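Klebicin C activity (Klebsiella pneumoniae, PDB 7NNA) is a bacteriocin whose Tol-binding domain probably helps bring the toxin into target bacteria, apparently by way of the efflux channel TolC. Local coordinates at residues A[71-85]-A[99-113]. Residues are numbered along the deposited sequence; the frame is centred on the assembly and turned at random.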
# COMPACT_ATOMS: atom_id res chain seq x y z
N VAL A 71 5.87 -40.92 -8.83
CA VAL A 71 5.57 -42.06 -7.96
C VAL A 71 4.38 -42.83 -8.55
O VAL A 71 4.39 -44.09 -8.56
CB VAL A 71 5.31 -41.63 -6.48
CG1 VAL A 71 4.95 -42.85 -5.64
CG2 VAL A 71 6.55 -40.94 -5.91
N VAL A 72 3.37 -42.11 -9.09
CA VAL A 72 2.28 -42.81 -9.78
C VAL A 72 2.85 -43.68 -10.98
O VAL A 72 2.43 -44.82 -11.16
CB VAL A 72 1.16 -41.84 -10.24
CG1 VAL A 72 0.16 -42.56 -11.12
CG2 VAL A 72 0.43 -41.23 -9.02
N ASP A 73 3.78 -43.15 -11.78
CA ASP A 73 4.40 -43.94 -12.88
C ASP A 73 5.19 -45.15 -12.35
O ASP A 73 5.23 -46.19 -13.00
CB ASP A 73 5.35 -43.07 -13.71
CG ASP A 73 4.69 -42.08 -14.65
OD1 ASP A 73 3.48 -42.25 -14.96
OD2 ASP A 73 5.39 -41.14 -15.09
N ARG A 74 5.80 -45.02 -11.17
CA ARG A 74 6.50 -46.17 -10.54
C ARG A 74 5.47 -47.27 -10.21
O ARG A 74 5.73 -48.45 -10.42
CB ARG A 74 7.15 -45.68 -9.24
CG ARG A 74 7.99 -46.67 -8.47
CD ARG A 74 8.57 -46.05 -7.17
NE ARG A 74 9.13 -44.70 -7.35
CZ ARG A 74 9.39 -43.86 -6.35
NH1 ARG A 74 9.87 -42.64 -6.60
NH2 ARG A 74 9.14 -44.21 -5.09
N ALA A 75 4.28 -46.89 -9.74
CA ALA A 75 3.21 -47.86 -9.45
C ALA A 75 2.79 -48.55 -10.72
O ALA A 75 2.68 -49.78 -10.72
CB ALA A 75 2.02 -47.15 -8.80
N LEU A 76 2.54 -47.80 -11.80
CA LEU A 76 2.04 -48.41 -13.02
C LEU A 76 3.06 -49.33 -13.69
O LEU A 76 2.67 -50.32 -14.29
CB LEU A 76 1.48 -47.36 -13.97
CG LEU A 76 0.40 -46.41 -13.35
CD1 LEU A 76 -0.12 -45.43 -14.41
CD2 LEU A 76 -0.74 -47.18 -12.65
N GLN A 77 4.35 -49.04 -13.53
CA GLN A 77 5.40 -49.91 -14.03
C GLN A 77 5.42 -51.18 -13.20
O GLN A 77 5.49 -52.27 -13.76
CB GLN A 77 6.76 -49.22 -13.88
CG GLN A 77 6.95 -47.99 -14.73
CD GLN A 77 6.90 -48.32 -16.18
OE1 GLN A 77 7.40 -49.37 -16.63
NE2 GLN A 77 6.29 -47.42 -16.96
N ASN A 78 5.38 -51.08 -11.85
CA ASN A 78 5.39 -52.27 -11.01
C ASN A 78 4.15 -53.14 -11.29
O ASN A 78 4.25 -54.35 -11.28
CB ASN A 78 5.36 -51.87 -9.52
CG ASN A 78 5.32 -53.11 -8.63
OD1 ASN A 78 6.17 -54.01 -8.75
ND2 ASN A 78 4.30 -53.22 -7.81
N ASN A 79 2.99 -52.51 -11.59
CA ASN A 79 1.76 -53.28 -11.84
C ASN A 79 1.88 -54.23 -13.04
O ASN A 79 1.23 -55.28 -13.04
CB ASN A 79 0.58 -52.32 -11.97
CG ASN A 79 0.25 -51.70 -10.63
OD1 ASN A 79 0.70 -52.19 -9.57
ND2 ASN A 79 -0.51 -50.61 -10.65
N LYS A 80 2.80 -53.93 -13.97
CA LYS A 80 3.05 -54.86 -15.09
C LYS A 80 3.61 -56.17 -14.64
O LYS A 80 3.53 -57.12 -15.42
CB LYS A 80 4.03 -54.24 -16.11
CG LYS A 80 3.55 -52.87 -16.59
CD LYS A 80 2.31 -52.96 -17.40
CE LYS A 80 1.97 -51.63 -18.09
NZ LYS A 80 3.17 -50.81 -18.39
N THR A 81 4.29 -56.23 -13.49
CA THR A 81 4.90 -57.47 -13.01
C THR A 81 3.94 -58.36 -12.21
O THR A 81 4.39 -59.37 -11.64
CB THR A 81 6.16 -57.17 -12.12
OG1 THR A 81 5.76 -56.62 -10.86
CG2 THR A 81 7.13 -56.21 -12.80
N ARG A 82 2.64 -58.01 -12.15
CA ARG A 82 1.67 -58.83 -11.39
C ARG A 82 1.69 -60.30 -11.92
O ARG A 82 1.50 -60.54 -13.10
CB ARG A 82 0.22 -58.30 -11.57
CG ARG A 82 -0.82 -59.05 -10.73
CD ARG A 82 -2.24 -58.66 -11.15
NE ARG A 82 -2.44 -57.22 -10.89
CZ ARG A 82 -2.87 -56.73 -9.72
NH1 ARG A 82 -3.24 -57.56 -8.73
NH2 ARG A 82 -2.90 -55.42 -9.52
N PRO A 83 1.96 -61.27 -11.05
CA PRO A 83 1.96 -62.69 -11.50
C PRO A 83 0.55 -63.28 -11.62
O PRO A 83 -0.40 -62.74 -11.07
CB PRO A 83 2.73 -63.43 -10.37
CG PRO A 83 2.51 -62.60 -9.16
CD PRO A 83 2.26 -61.15 -9.61
N THR A 84 0.44 -64.45 -12.29
CA THR A 84 -0.83 -65.15 -12.44
C THR A 84 -0.90 -66.26 -11.43
O THR A 84 -0.03 -67.13 -11.44
CB THR A 84 -0.93 -65.71 -13.87
OG1 THR A 84 -1.22 -64.57 -14.70
CG2 THR A 84 -2.03 -66.76 -14.04
N VAL A 85 -1.93 -66.24 -10.58
CA VAL A 85 -2.21 -67.26 -9.55
C VAL A 85 -3.72 -67.52 -9.62
O VAL A 85 -4.52 -66.78 -9.01
CB VAL A 85 -1.80 -66.81 -8.12
CG1 VAL A 85 -2.17 -67.89 -7.11
CG2 VAL A 85 -0.30 -66.49 -8.06
N MSE A 99 3.58 -63.87 -5.73
CA MSE A 99 2.46 -62.99 -5.42
C MSE A 99 2.75 -62.17 -4.18
O MSE A 99 2.54 -60.94 -4.18
CB MSE A 99 1.16 -63.81 -5.24
CG MSE A 99 -0.04 -62.89 -5.00
SE MSE A 99 -0.38 -61.64 -6.45
CE MSE A 99 -1.32 -62.81 -7.55
N ALA A 100 3.29 -62.82 -3.14
CA ALA A 100 3.56 -62.09 -1.88
C ALA A 100 4.54 -60.92 -2.12
O ALA A 100 4.35 -59.79 -1.60
CB ALA A 100 4.09 -63.07 -0.81
N GLU A 101 5.60 -61.18 -2.93
CA GLU A 101 6.56 -60.12 -3.24
C GLU A 101 5.94 -59.00 -4.09
O GLU A 101 6.24 -57.81 -3.88
CB GLU A 101 7.77 -60.72 -3.98
CG GLU A 101 8.66 -61.53 -3.05
CD GLU A 101 9.77 -62.32 -3.73
OE1 GLU A 101 10.09 -62.01 -4.90
OE2 GLU A 101 10.31 -63.26 -3.09
N PHE A 102 5.07 -59.35 -5.06
CA PHE A 102 4.39 -58.33 -5.86
C PHE A 102 3.50 -57.45 -4.93
O PHE A 102 3.49 -56.21 -5.05
CB PHE A 102 3.51 -58.98 -6.97
CG PHE A 102 2.59 -57.96 -7.60
CD1 PHE A 102 3.07 -57.06 -8.55
CD2 PHE A 102 1.24 -57.88 -7.24
CE1 PHE A 102 2.23 -56.06 -9.08
CE2 PHE A 102 0.42 -56.90 -7.78
CZ PHE A 102 0.94 -55.97 -8.65
N ILE A 103 2.74 -58.09 -4.00
CA ILE A 103 1.86 -57.31 -3.12
C ILE A 103 2.68 -56.40 -2.23
O ILE A 103 2.31 -55.23 -2.06
CB ILE A 103 0.99 -58.29 -2.27
CG1 ILE A 103 0.07 -59.12 -3.18
CG2 ILE A 103 0.18 -57.51 -1.20
CD1 ILE A 103 -0.84 -60.13 -2.33
N GLY A 104 3.83 -56.88 -1.74
CA GLY A 104 4.71 -56.07 -0.89
C GLY A 104 5.20 -54.84 -1.64
O GLY A 104 5.26 -53.74 -1.08
N ARG A 105 5.58 -55.02 -2.92
CA ARG A 105 6.07 -53.89 -3.75
C ARG A 105 4.93 -52.92 -4.04
O ARG A 105 5.12 -51.71 -3.98
CB ARG A 105 6.55 -54.41 -5.10
CG ARG A 105 7.96 -55.05 -5.05
CD ARG A 105 8.52 -55.24 -6.42
NE ARG A 105 7.63 -56.00 -7.33
CZ ARG A 105 7.69 -57.32 -7.52
NH1 ARG A 105 8.44 -58.08 -6.73
NH2 ARG A 105 6.91 -57.89 -8.43
N GLN A 106 3.72 -53.45 -4.33
CA GLN A 106 2.59 -52.54 -4.61
C GLN A 106 2.17 -51.71 -3.35
O GLN A 106 1.86 -50.52 -3.44
CB GLN A 106 1.42 -53.36 -5.19
CG GLN A 106 0.26 -52.49 -5.66
CD GLN A 106 -0.83 -53.35 -6.22
OE1 GLN A 106 -1.42 -54.16 -5.51
NE2 GLN A 106 -1.07 -53.23 -7.49
N LYS A 107 2.22 -52.33 -2.17
CA LYS A 107 1.87 -51.68 -0.91
C LYS A 107 2.92 -50.61 -0.56
O LYS A 107 2.55 -49.53 -0.01
CB LYS A 107 1.87 -52.72 0.25
CG LYS A 107 0.65 -53.63 0.24
CD LYS A 107 -0.55 -53.07 1.02
CE LYS A 107 -1.84 -53.86 0.89
NZ LYS A 107 -2.99 -53.24 1.64
N ALA A 108 4.22 -50.92 -0.83
CA ALA A 108 5.30 -49.96 -0.53
C ALA A 108 5.23 -48.74 -1.45
O ALA A 108 5.48 -47.59 -1.01
CB ALA A 108 6.66 -50.61 -0.65
N ILE A 109 4.94 -48.98 -2.74
CA ILE A 109 4.80 -47.85 -3.67
C ILE A 109 3.60 -47.01 -3.30
O ILE A 109 3.68 -45.77 -3.33
CB ILE A 109 4.83 -48.26 -5.15
CG1 ILE A 109 6.24 -48.83 -5.44
CG2 ILE A 109 4.51 -47.08 -6.11
CD1 ILE A 109 6.27 -49.58 -6.82
N GLU A 110 2.52 -47.66 -2.86
CA GLU A 110 1.34 -46.92 -2.43
C GLU A 110 1.66 -46.03 -1.18
O GLU A 110 1.23 -44.88 -1.14
CB GLU A 110 0.13 -47.85 -2.26
CG GLU A 110 -1.07 -47.16 -1.65
CD GLU A 110 -1.63 -46.01 -2.49
OE1 GLU A 110 -1.32 -45.90 -3.70
OE2 GLU A 110 -2.41 -45.21 -1.93
N GLU A 111 2.48 -46.52 -0.22
CA GLU A 111 2.87 -45.65 0.92
C GLU A 111 3.63 -44.44 0.46
O GLU A 111 3.36 -43.33 0.93
CB GLU A 111 3.70 -46.44 1.95
CG GLU A 111 2.85 -47.49 2.65
CD GLU A 111 1.77 -46.98 3.60
OE1 GLU A 111 0.80 -47.73 3.85
OE2 GLU A 111 1.89 -45.84 4.11
N ALA A 112 4.54 -44.60 -0.48
CA ALA A 112 5.30 -43.48 -1.02
C ALA A 112 4.40 -42.52 -1.82
O ALA A 112 4.62 -41.30 -1.87
CB ALA A 112 6.41 -44.01 -1.92
N ARG A 113 3.38 -43.05 -2.46
CA ARG A 113 2.45 -42.22 -3.27
C ARG A 113 1.57 -41.42 -2.33
O ARG A 113 1.35 -40.22 -2.55
CB ARG A 113 1.59 -43.13 -4.18
CG ARG A 113 0.83 -42.28 -5.24
CD ARG A 113 -0.52 -42.93 -5.62
NE ARG A 113 -1.37 -43.13 -4.43
CZ ARG A 113 -2.08 -42.19 -3.80
NH1 ARG A 113 -2.18 -40.96 -4.31
NH2 ARG A 113 -2.71 -42.48 -2.68
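Arg105 grips Asn78 and Thr81 with two nitrogens: NE donates to Asn78 OD1 (2.8 Å) from within the guanidinium plane, the Asn78 amide standing almost perpendicular to it, and NH2 reaches Thr81 OG1 at 3.0 Å. The Thr81 hydroxyl in turn donates to Asn78 O (2.8 Å), tying together both residues that Arg105 holds. A third bond runs from Gln106 NE2 to Asn79 OD1 (2.9 Å), the donor well above the carbonyl plane. Phe102, its CG anti to the backbone N (chi1 168°), carries its ring against the type I beta turn Asn79-Arg82. There Arg82 CA lies over one face in a CH-pi contact, 3.7 Å from the centroid, while Asn78 O meets the ring edge and Pro83 CD packs on Phe102 CB. These residues sit where the long antiparallel coiled-coil hairpin of helices 14-79 and 93-197 turns back; the axes of 71-79 and 99-113 approach to 9.3 Å and run at 169°. Knobs-into-holes packing joins the helices: Asn78 fits among Phe102, Arg105, Gln106 and Ile109, and Ile109 among Val71, Arg74, Ala75 and Asn78. Contacts extend both ways, Val71 CG1 packing on the backbone of Arg113, 3.5 Å from its CA, and selenomethionine Met99 CE against Val85 CG2 at 3.9 Å.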